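ABC transporter (Caldanaerobius, PDB 4G68) probably serves as the extracellular solute-binding component of an ABC transporter, capturing sugars released from xylan for uptake by the bacterium. Local coordinates at residues 371-374 with 375-378. Numbering follows the deposited sequence.
Sequences DPLE and IQIM
Asp371 meets the first helical turn through two flat groups: its carboxylate holds the amide of Leu373, while its main-chain carbonyl O is reached by Ile375 N in a weak bond. Asp371 OD2 lies 2.9 Å from Leu373 N and accepts its N-H on the anti side, with the donor 20° out of the carboxylate plane. Asp371 CG stands anti to the backbone N (chi1 -170°), which carries the carboxylate forward to an amide that has no preceding turn to bond to. Its negative charge also sits at the positive end of the helix dipole, probably a favourable placement. Beyond this cap the amides of Gln376, Ile377 and Met378 bond to the carbonyls of Pro372, Leu373 and Glu374, each four residues back. Gln376 N lies 2.8 Å from Pro372 O.

Aliphatic branches pack beside the same carbonyls. CG1 of Ile377 comes within 3.4 Å of Leu373 O, because chi1 of -71° sets this branch beside its own backbone N, the donor to that oxygen. Ile375 follows the same pattern more loosely, its CG1 near Asp371 O. Leu373 and Ile377, one turn apart, both lean on Ala299 of strand 297-300, and Leu373 also meets Val286. Glu374 touches Leu357 and Pro358 of strand 357-358; Ile377 and Met378 join it on Leu357. The helix thus rests its buried residues against two strands of the mixed sheet. An Asp N-cap followed by proline in the first helical position is a classic alpha-helix start, here opening helix 372-382 of a periplasmic-binding-protein-type fold.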
ATOM      1  N   ASP C 371     -10.904  14.903  -3.075  1.00 28.95           N
ATOM      2  CA  ASP C 371     -10.061  15.324  -4.181  1.00 30.20           C
ATOM      3  C   ASP C 371     -10.417  14.508  -5.413  1.00 29.53           C
ATOM      4  O   ASP C 371     -10.665  13.317  -5.282  1.00 27.53           O
ATOM      5  CB  ASP C 371      -8.572  15.211  -3.836  1.00 32.69           C
ATOM      6  CG  ASP C 371      -7.674  15.859  -4.886  1.00 35.03           C
ATOM      7  OD1 ASP C 371      -7.222  17.013  -4.692  1.00 35.32           O
ATOM      8  OD2 ASP C 371      -7.436  15.207  -5.919  1.00 33.49           O
ATOM      9  N   PRO C 372     -10.437  15.151  -6.598  1.00 28.93           N
ATOM     10  CA  PRO C 372     -10.778  14.432  -7.813  1.00 30.05           C
ATOM     11  C   PRO C 372      -9.926  13.207  -8.062  1.00 26.04           C
ATOM     12  O   PRO C 372     -10.443  12.227  -8.579  1.00 24.40           O
ATOM     13  CB  PRO C 372     -10.575  15.469  -8.922  1.00 33.46           C
ATOM     14  CG  PRO C 372     -10.891  16.768  -8.258  1.00 32.69           C
ATOM     15  CD  PRO C 372     -10.421  16.617  -6.823  1.00 31.72           C
ATOM     16  N   LEU C 373      -8.649  13.257  -7.675  1.00 27.15           N
ATOM     17  CA  LEU C 373      -7.720  12.155  -7.839  1.00 20.27           C
ATOM     18  C   LEU C 373      -8.125  10.933  -6.992  1.00 21.38           C
ATOM     19  O   LEU C 373      -8.061   9.781  -7.458  1.00 21.08           O
ATOM     20  CB  LEU C 373      -6.277  12.599  -7.515  1.00 21.67           C
ATOM     21  CG  LEU C 373      -5.144  11.608  -7.806  1.00 22.94           C
ATOM     22  CD1 LEU C 373      -5.055  11.309  -9.304  1.00 21.84           C
ATOM     23  CD2 LEU C 373      -3.772  12.132  -7.298  1.00 23.42           C
ATOM     24  N   GLU C 374      -8.608  11.185  -5.785  1.00 21.15           N
ATOM     25  CA  GLU C 374      -9.202  10.126  -4.965  1.00 21.94           C
ATOM     26  C   GLU C 374     -10.385   9.400  -5.634  1.00 20.31           C
ATOM     27  O   GLU C 374     -10.492   8.163  -5.587  1.00 22.18           O
ATOM     28  CB  GLU C 374      -9.661  10.719  -3.626  1.00 18.85           C
ATOM     29  CG  GLU C 374     -10.295   9.720  -2.642  1.00 20.57           C
ATOM     30  CD  GLU C 374      -9.307   8.757  -1.933  1.00 23.81           C
ATOM     31  OE1 GLU C 374      -8.114   8.634  -2.319  1.00 24.30           O
ATOM     32  OE2 GLU C 374      -9.772   8.055  -1.008  1.00 22.18           O
ATOM     33  N   ILE C 375     -11.328  10.187  -6.140  1.00 21.87           N
ATOM     34  CA  ILE C 375     -12.495   9.703  -6.879  1.00 22.13           C
ATOM     35  C   ILE C 375     -12.040   8.920  -8.121  1.00 22.33           C
ATOM     36  O   ILE C 375     -12.564   7.813  -8.474  1.00 22.85           O
ATOM     37  CB  ILE C 375     -13.343  10.905  -7.322  1.00 23.20           C
ATOM     38  CG1 ILE C 375     -13.904  11.606  -6.085  1.00 25.05           C
ATOM     39  CG2 ILE C 375     -14.519  10.473  -8.193  1.00 24.88           C
ATOM     40  CD1 ILE C 375     -14.447  12.991  -6.330  1.00 27.33           C
ATOM     41  N   GLN C 376     -11.045   9.471  -8.779  1.00 21.76           N
ATOM     42  CA  GLN C 376     -10.517   8.842 -10.003  1.00 22.76           C
ATOM     43  C   GLN C 376      -9.943   7.431  -9.745  1.00 21.76           C
ATOM     44  O   GLN C 376     -10.227   6.475 -10.507  1.00 17.42           O
ATOM     45  CB  GLN C 376      -9.537   9.767 -10.736  1.00 23.71           C
ATOM     46  CG  GLN C 376      -9.409   9.360 -12.212  1.00 27.08           C
ATOM     47  CD  GLN C 376      -8.436  10.207 -13.004  1.00 30.17           C
ATOM     48  OE1 GLN C 376      -8.697  10.568 -14.172  1.00 28.98           O
ATOM     49  NE2 GLN C 376      -7.330  10.560 -12.367  1.00 27.97           N
ATOM     50  N   ILE C 377      -9.148   7.328  -8.667  1.00 20.20           N
ATOM     51  CA  ILE C 377      -8.633   6.066  -8.204  1.00 18.97           C
ATOM     52  C   ILE C 377      -9.819   5.122  -8.045  1.00 20.64           C
ATOM     53  O   ILE C 377      -9.816   4.060  -8.642  1.00 24.91           O
ATOM     54  CB  ILE C 377      -7.749   6.160  -6.929  1.00 18.36           C
ATOM     55  CG1 ILE C 377      -6.410   6.832  -7.268  1.00 18.04           C
ATOM     56  CG2 ILE C 377      -7.462   4.744  -6.411  1.00 16.46           C
ATOM     57  CD1 ILE C 377      -5.550   7.260  -6.064  1.00 19.90           C
ATOM     58  N   MET C 378     -10.830   5.501  -7.259  1.00 21.40           N
ATOM     59  CA  MET C 378     -12.051   4.692  -7.184  1.00 27.40           C
ATOM     60  C   MET C 378     -12.591   4.249  -8.568  1.00 30.35           C
ATOM     61  O   MET C 378     -12.762   3.041  -8.828  1.00 33.22           O
ATOM     62  CB  MET C 378     -13.120   5.444  -6.412  1.00 25.00           C
ATOM     63  CG  MET C 378     -12.995   5.267  -4.916  1.00 27.50           C
ATOM     64  SD  MET C 378     -14.372   6.039  -4.006  1.00 28.30           S
ATOM     65  CE  MET C 378     -15.703   5.071  -4.436  1.00 33.53           C
TER